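Long-range contacts in NADH oxidase (Thermus thermophilus, PDB 6RVB), which works as an NADH-dependent coenzyme A disulfide reductase, a flavoprotein that carries FAD as its cofactor: residues Val324-Phe329 with Arg400-Ala405; Gly384-Gly389 with Ala405-Arg410. All blocks are in the same frame, centred on the assembly; numbering follows the deposited sequence.

Contact 1 (Val324-Phe329 with Arg400-Ala405); sequences VGTAIF and RIDVLA. With NAD (nicotinamide-adenine-dinucleotide), chain F.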
loop_
_atom_site.group_PDB
_atom_site.type_symbol
_atom_site.label_atom_id
_atom_site.label_comp_id
_atom_site.label_asym_id
_atom_site.label_seq_id
_atom_site.Cartn_x
_atom_site.Cartn_y
_atom_site.Cartn_z
ATOM N N VAL A 324 2.664 15.744 -6.160
ATOM C CA VAL A 324 1.606 16.037 -5.282
ATOM C C VAL A 324 2.144 16.162 -3.796
ATOM O O VAL A 324 1.444 16.601 -2.866
ATOM C CB VAL A 324 0.599 14.982 -5.573
ATOM C CG1 VAL A 324 0.309 14.178 -4.411
ATOM C CG2 VAL A 324 -0.551 15.587 -6.111
ATOM N N GLY A 325 3.414 15.794 -3.590
ATOM C CA GLY A 325 4.046 15.867 -2.287
ATOM C C GLY A 325 4.158 14.592 -1.476
ATOM O O GLY A 325 4.326 14.676 -0.286
ATOM N N THR A 326 4.068 13.428 -2.096
ATOM C CA THR A 326 4.127 12.175 -1.326
ATOM C C THR A 326 5.488 11.934 -0.708
ATOM O O THR A 326 6.468 12.079 -1.415
ATOM C CB THR A 326 3.757 10.981 -2.197
ATOM O OG1 THR A 326 2.562 11.286 -2.941
ATOM C CG2 THR A 326 3.607 9.768 -1.425
ATOM N N ALA A 327 5.536 11.650 0.594
ATOM C CA ALA A 327 6.785 11.343 1.289
ATOM C C ALA A 327 6.624 10.292 2.341
ATOM O O ALA A 327 5.653 10.296 3.036
ATOM C CB ALA A 327 7.370 12.542 1.887
ATOM N N ILE A 328 7.570 9.394 2.487
ATOM C CA ILE A 328 7.479 8.417 3.557
ATOM C C ILE A 328 8.866 8.291 4.228
ATOM O O ILE A 328 9.893 8.454 3.542
ATOM C CB ILE A 328 6.950 7.115 3.019
ATOM C CG1 ILE A 328 6.713 6.160 4.142
ATOM C CG2 ILE A 328 7.897 6.429 2.078
ATOM C CD1 ILE A 328 6.274 4.870 3.649
ATOM N N PHE A 329 8.905 8.118 5.546
ATOM C CA PHE A 329 10.144 7.861 6.222
ATOM C C PHE A 329 9.963 6.894 7.369
ATOM O O PHE A 329 8.882 6.597 7.748
ATOM C CB PHE A 329 10.857 9.137 6.646
ATOM C CG PHE A 329 10.224 9.852 7.808
ATOM C CD1 PHE A 329 9.258 10.758 7.611
ATOM C CD2 PHE A 329 10.597 9.631 9.072
ATOM C CE1 PHE A 329 8.653 11.375 8.647
ATOM C CE2 PHE A 329 10.003 10.273 10.093
ATOM C CZ PHE A 329 9.045 11.126 9.881
ATOM N N ARG A 400 -0.356 2.527 2.091
ATOM C CA ARG A 400 -1.661 2.958 1.646
ATOM C C ARG A 400 -1.615 4.472 1.194
ATOM O O ARG A 400 -2.410 4.914 0.410
ATOM C CB ARG A 400 -2.687 2.737 2.753
ATOM C CG ARG A 400 -3.382 1.424 2.759
ATOM C CD ARG A 400 -4.162 1.164 4.010
ATOM N NE ARG A 400 -3.343 0.323 4.850
ATOM C CZ ARG A 400 -3.669 -0.909 5.200
ATOM N NH1 ARG A 400 -4.810 -1.433 4.821
ATOM N NH2 ARG A 400 -2.836 -1.610 5.952
ATOM N N ILE A 401 -0.652 5.255 1.658
ATOM C CA ILE A 401 -0.547 6.622 1.217
ATOM C C ILE A 401 -0.599 6.690 -0.300
ATOM O O ILE A 401 -1.118 7.653 -0.841
ATOM C CB ILE A 401 0.765 7.270 1.688
ATOM C CG1 ILE A 401 0.672 8.777 1.588
ATOM C CG2 ILE A 401 1.874 6.885 0.849
ATOM C CD1 ILE A 401 -0.125 9.363 2.591
ATOM N N ASP A 402 -0.084 5.672 -0.993
ATOM C CA ASP A 402 -0.052 5.697 -2.445
ATOM C C ASP A 402 -1.467 5.864 -3.012
ATOM O O ASP A 402 -1.659 6.516 -4.018
ATOM C CB ASP A 402 0.706 4.472 -3.035
ATOM C CG ASP A 402 2.205 4.641 -2.981
ATOM O OD1 ASP A 402 2.646 5.821 -2.786
ATOM O OD2 ASP A 402 2.995 3.635 -3.107
ATOM N N VAL A 403 -2.473 5.307 -2.340
ATOM C CA VAL A 403 -3.823 5.424 -2.798
ATOM C C VAL A 403 -4.247 6.885 -2.869
ATOM O O VAL A 403 -4.801 7.339 -3.870
ATOM C CB VAL A 403 -4.820 4.649 -1.942
ATOM C CG1 VAL A 403 -6.257 4.945 -2.451
ATOM C CG2 VAL A 403 -4.576 3.196 -2.151
ATOM N N LEU A 404 -3.952 7.639 -1.818
ATOM C CA LEU A 404 -4.377 9.007 -1.761
ATOM C C LEU A 404 -3.617 9.801 -2.763
ATOM O O LEU A 404 -4.200 10.686 -3.368
ATOM C CB LEU A 404 -4.164 9.569 -0.382
ATOM C CG LEU A 404 -4.803 8.880 0.806
ATOM C CD1 LEU A 404 -4.205 9.550 2.040
ATOM C CD2 LEU A 404 -6.266 9.077 0.692
ATOM N N ALA A 405 -2.338 9.500 -2.971
ATOM C CA ALA A 405 -1.635 10.150 -4.061
ATOM C C ALA A 405 -2.303 9.854 -5.389
ATOM O O ALA A 405 -2.446 10.756 -6.210
ATOM C CB ALA A 405 -0.228 9.792 -4.106
HETATM P PA NAD F . 13.511 19.986 7.301
HETATM O O1A NAD F . 12.634 18.824 6.900
HETATM O O2A NAD F . 13.283 21.291 6.739
HETATM O O5B NAD F . 13.493 20.185 8.916
HETATM C C5B NAD F . 12.449 20.699 9.814
HETATM C C4B NAD F . 12.937 21.881 10.718
HETATM O O4B NAD F . 12.449 22.575 11.900
HETATM C C3B NAD F . 14.160 21.280 11.205
HETATM O O3B NAD F . 14.837 21.170 10.020
HETATM C C2B NAD F . 14.662 22.424 12.027
HETATM O O2B NAD F . 15.698 23.329 11.669
HETATM C C1B NAD F . 13.600 23.413 12.062
HETATM N N9A NAD F . 14.497 23.767 13.234
HETATM C C8A NAD F . 14.665 23.157 14.508
HETATM N N7A NAD F . 15.609 23.738 15.333
HETATM C C5A NAD F . 16.081 24.712 14.570
HETATM C C6A NAD F . 17.025 25.568 14.943
HETATM N N6A NAD F . 17.432 25.347 16.133
HETATM N N1A NAD F . 17.468 26.519 14.071
HETATM C C2A NAD F . 16.858 26.498 12.805
HETATM N N3A NAD F . 15.883 25.585 12.387
HETATM C C4A NAD F . 15.487 24.727 13.281
HETATM O O3 NAD F . 14.950 19.625 6.813
HETATM P PN NAD F . 15.767 18.230 6.751
HETATM O O1N NAD F . 17.214 18.774 6.757
HETATM O O2N NAD F . 15.372 17.238 7.752
HETATM O O5D NAD F . 15.191 17.649 5.389
HETATM C C5D NAD F . 16.061 17.139 4.408
HETATM C C4D NAD F . 15.460 16.888 3.015
HETATM O O4D NAD F . 16.129 15.853 2.250
HETATM C C3D NAD F . 14.015 16.504 3.217
HETATM O O3D NAD F . 13.076 17.598 3.292
HETATM C C2D NAD F . 13.860 15.674 1.980
HETATM O O2D NAD F . 13.797 16.524 0.891
HETATM C C1D NAD F . 15.167 14.942 1.838
HETATM N N1N NAD F . 14.942 13.822 2.785
HETATM C C2N NAD F . 13.845 12.991 2.583
HETATM C C3N NAD F . 13.520 11.907 3.433
HETATM C C7N NAD F . 12.310 11.005 3.178
HETATM O O7N NAD F . 11.252 11.359 2.316
HETATM N N7N NAD F . 12.235 9.833 3.820
HETATM C C4N NAD F . 14.359 11.661 4.532
HETATM C C5N NAD F . 15.442 12.494 4.756
HETATM C C6N NAD F . 15.714 13.568 3.885
#
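Thr326 sets both branches of its side chain on one side of helix 401-409, each against a different turn. OG1 stands over the methyl of Ala405, 3.4 Å from its CB, while CG2 of Thr326 lies 4.1 Å from CG2 of Ile401; these two side chains point opposite ways as they pass. With chi1 at -47°, OG1 is turned away from its own carbonyl carbon and CG2 away from the backbone N, which lets one residue serve both neighbours. Ile401 and Ala405 are one turn apart, joined by the bond from Ala405 N to Ile401 O, 3.1 Å long. Alanine suits the nearer position because its single methyl keeps the helix close, and CG1 of Val324 also meets that CB, at 4.4 Å.

Thr326 OG1 has one hydrogen-bonding partner within the subunit, Thr339 OG1, and one across the dimer interface, Asp421 O of the second subunit. Val324 N and Gly325 N bond to Asp421 OD2 of that subunit, and Asp402 OD1 to its Ala423 N. At the backbone angles of Gly325 a CB would collide with the carbonyl O of Val324, so glycine fits this turn into strand 327-331.

Further along, Ile328 O accepts a nearly straight bond from the nicotinamide amide N7N of NAD (2.7 Å, 168°), and the same nitrogen approaches Phe329 CB. The segment thus links the dinucleotide site to the dimerisation domain: strand 327-331 pairs with strand 334-340, and helix 159-170 packs on Phe329.

Contact 2 (Gly384-Gly389 with Ala405-Arg410); sequences GRLLGG and AALLHR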
loop_
_atom_site.group_PDB
_atom_site.type_symbol
_atom_site.label_atom_id
_atom_site.label_comp_id
_atom_site.label_asym_id
_atom_site.label_seq_id
_atom_site.Cartn_x
_atom_site.Cartn_y
_atom_site.Cartn_z
ATOM N N GLY A 384 -15.828 18.271 -1.163
ATOM C CA GLY A 384 -15.297 17.007 -0.729
ATOM C C GLY A 384 -13.971 16.631 -1.339
ATOM O O GLY A 384 -13.484 15.548 -1.135
ATOM N N ARG A 385 -13.401 17.561 -2.085
ATOM C CA ARG A 385 -12.175 17.378 -2.776
ATOM C C ARG A 385 -11.097 17.042 -1.770
ATOM O O ARG A 385 -10.931 17.792 -0.828
ATOM C CB ARG A 385 -11.867 18.667 -3.490
ATOM C CG ARG A 385 -10.577 18.605 -4.257
ATOM C CD ARG A 385 -10.241 19.919 -4.872
ATOM N NE ARG A 385 -8.848 20.048 -5.275
ATOM C CZ ARG A 385 -8.262 21.240 -5.538
ATOM N NH1 ARG A 385 -8.996 22.394 -5.426
ATOM N NH2 ARG A 385 -6.938 21.287 -5.912
ATOM N N LEU A 386 -10.366 15.933 -1.952
ATOM C CA LEU A 386 -9.171 15.649 -1.132
ATOM C C LEU A 386 -8.113 16.621 -1.413
ATOM O O LEU A 386 -7.917 16.974 -2.560
ATOM C CB LEU A 386 -8.481 14.344 -1.509
ATOM C CG LEU A 386 -8.635 12.978 -0.856
ATOM C CD1 LEU A 386 -8.839 13.228 0.614
ATOM C CD2 LEU A 386 -9.825 12.331 -1.449
ATOM N N LEU A 387 -7.347 16.954 -0.393
ATOM C CA LEU A 387 -6.271 17.939 -0.477
ATOM C C LEU A 387 -4.953 17.479 0.155
ATOM O O LEU A 387 -3.938 18.139 -0.041
ATOM C CB LEU A 387 -6.661 19.229 0.228
ATOM C CG LEU A 387 -7.858 20.050 -0.179
ATOM C CD1 LEU A 387 -8.013 21.118 0.877
ATOM C CD2 LEU A 387 -7.619 20.648 -1.482
ATOM N N GLY A 388 -4.965 16.409 0.951
ATOM C CA GLY A 388 -3.766 15.908 1.588
ATOM C C GLY A 388 -4.157 14.780 2.469
ATOM O O GLY A 388 -5.320 14.542 2.618
ATOM N N GLY A 389 -3.206 14.078 3.048
ATOM C CA GLY A 389 -3.532 12.839 3.754
ATOM C C GLY A 389 -2.290 12.320 4.447
ATOM O O GLY A 389 -1.180 12.672 4.028
ATOM N N ALA A 405 -2.338 9.500 -2.971
ATOM C CA ALA A 405 -1.635 10.150 -4.061
ATOM C C ALA A 405 -2.303 9.854 -5.389
ATOM O O ALA A 405 -2.446 10.756 -6.210
ATOM C CB ALA A 405 -0.228 9.792 -4.106
ATOM N N ALA A 406 -2.769 8.637 -5.632
ATOM C CA ALA A 406 -3.528 8.417 -6.884
ATOM C C ALA A 406 -4.751 9.354 -7.018
ATOM O O ALA A 406 -5.014 9.893 -8.068
ATOM C CB ALA A 406 -3.941 7.060 -6.986
ATOM N N LEU A 407 -5.501 9.548 -5.930
ATOM C CA LEU A 407 -6.681 10.394 -5.915
ATOM C C LEU A 407 -6.341 11.857 -6.051
ATOM O O LEU A 407 -6.908 12.547 -6.849
ATOM C CB LEU A 407 -7.515 10.134 -4.674
ATOM C CG LEU A 407 -8.203 8.767 -4.632
ATOM C CD1 LEU A 407 -8.703 8.512 -3.301
ATOM C CD2 LEU A 407 -9.331 8.762 -5.557
ATOM N N LEU A 408 -5.392 12.326 -5.287
ATOM C CA LEU A 408 -4.892 13.657 -5.455
ATOM C C LEU A 408 -4.527 14.024 -6.884
ATOM O O LEU A 408 -4.525 15.206 -7.262
ATOM C CB LEU A 408 -3.691 13.840 -4.540
ATOM C CG LEU A 408 -3.802 14.787 -3.341
ATOM C CD1 LEU A 408 -5.138 14.786 -2.800
ATOM C CD2 LEU A 408 -2.937 14.299 -2.365
ATOM N N HIS A 409 -4.236 13.028 -7.705
ATOM C CA HIS A 409 -3.617 13.326 -8.983
ATOM C C HIS A 409 -4.609 13.862 -10.001
ATOM O O HIS A 409 -4.344 14.901 -10.641
ATOM C CB HIS A 409 -2.859 12.110 -9.515
ATOM C CG HIS A 409 -1.786 12.453 -10.505
ATOM N ND1 HIS A 409 -2.025 12.450 -11.873
ATOM C CD2 HIS A 409 -0.492 12.823 -10.335
ATOM C CE1 HIS A 409 -0.936 12.843 -12.506
ATOM N NE2 HIS A 409 0.007 13.080 -11.599
ATOM N N ARG A 410 -5.734 13.141 -10.156
ATOM C CA ARG A 410 -6.977 13.679 -10.763
ATOM C C ARG A 410 -7.615 14.643 -9.673
ATOM O O ARG A 410 -6.915 15.128 -8.831
ATOM C CB ARG A 410 -7.891 12.524 -11.165
ATOM C CG ARG A 410 -8.770 11.946 -9.967
ATOM C CD ARG A 410 -10.304 11.541 -10.278
ATOM N NE ARG A 410 -10.858 10.431 -9.441
ATOM C CZ ARG A 410 -10.280 9.218 -9.227
ATOM N NH1 ARG A 410 -9.069 8.896 -9.716
ATOM N NH2 ARG A 410 -10.899 8.296 -8.475
#
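Leu386 O, the carbonyl oxygen nearest the helix, is covered by the methyl CD1 of Leu408 at 3.5 Å, a packing contact. Directly beyond it the strand bulges: the backbones of Leu387 and Gly388 are both hydrogen-bonded to one residue, Val378 on strand 372-380. Two residues facing one in this way form a classic beta bulge, here where strand 386-393 of the antiparallel sheet in the dimerisation domain passes beneath helix 401-409. Strand and helix run nearly antiparallel, at 155°, with short-segment axes 8.4 Å apart.

Leu408 gives the largest share of the contact. Besides meeting Leu386 O, its CD1 lies 3.6 Å from Leu386 CB, and the amide nitrogens of Leu387 and Gly388 follow at 3.9 Å and 4.1 Å from that same CD1. A branched apolar side chain fits this place: one methyl covers peptide groups already hydrogen-bonded, those of Leu387 and Gly388 within the sheet and that of Leu386 to Gly412, while the rest of the group packs on Val324 and on Thr339 of strand 334-340.

Leu387 points away from the helix and packs on Phe351, so neighbouring leucines of the strand serve different surroundings. These leucines are buried, and the contact between helix and sheet is apolar packing.

Leu386 is the strand's answer to the helix. Its CB bond points at the helix, and the side chain also rests on Leu377 in the next strand. Leu407 is stretched out, CD1 anti to its own CA (chi2 167°), and goes on to touch Leu417 of helix 414-418. After CB of Leu386 has met Leu408, the end of the chain turns to this residue: CD2 of Leu386 lies 4.4 Å from CD1 of Leu407.

Following the chain, 324-329 comes first and leads into an edge strand of the antiparallel sheet within this chain; 70 residues later, half of them strand, 400-405 returns to close contact 1. Contact 2 opens inside that loop at 384-389, on the middle strand of the sheet, and closes only after it, at 405-410, so the two contacts cross rather than nest. They share Ala405 and helix 401-409, which is thereby tied to both edge and middle strands. Between the segments, Ile401 CD1 packs on Gly389 O and Leu404 CD1 on Gly389 CA, consistent with the lack of a side chain there, while Val324 CG1 meets Leu408 CD2. Both contacts also touch the second subunit.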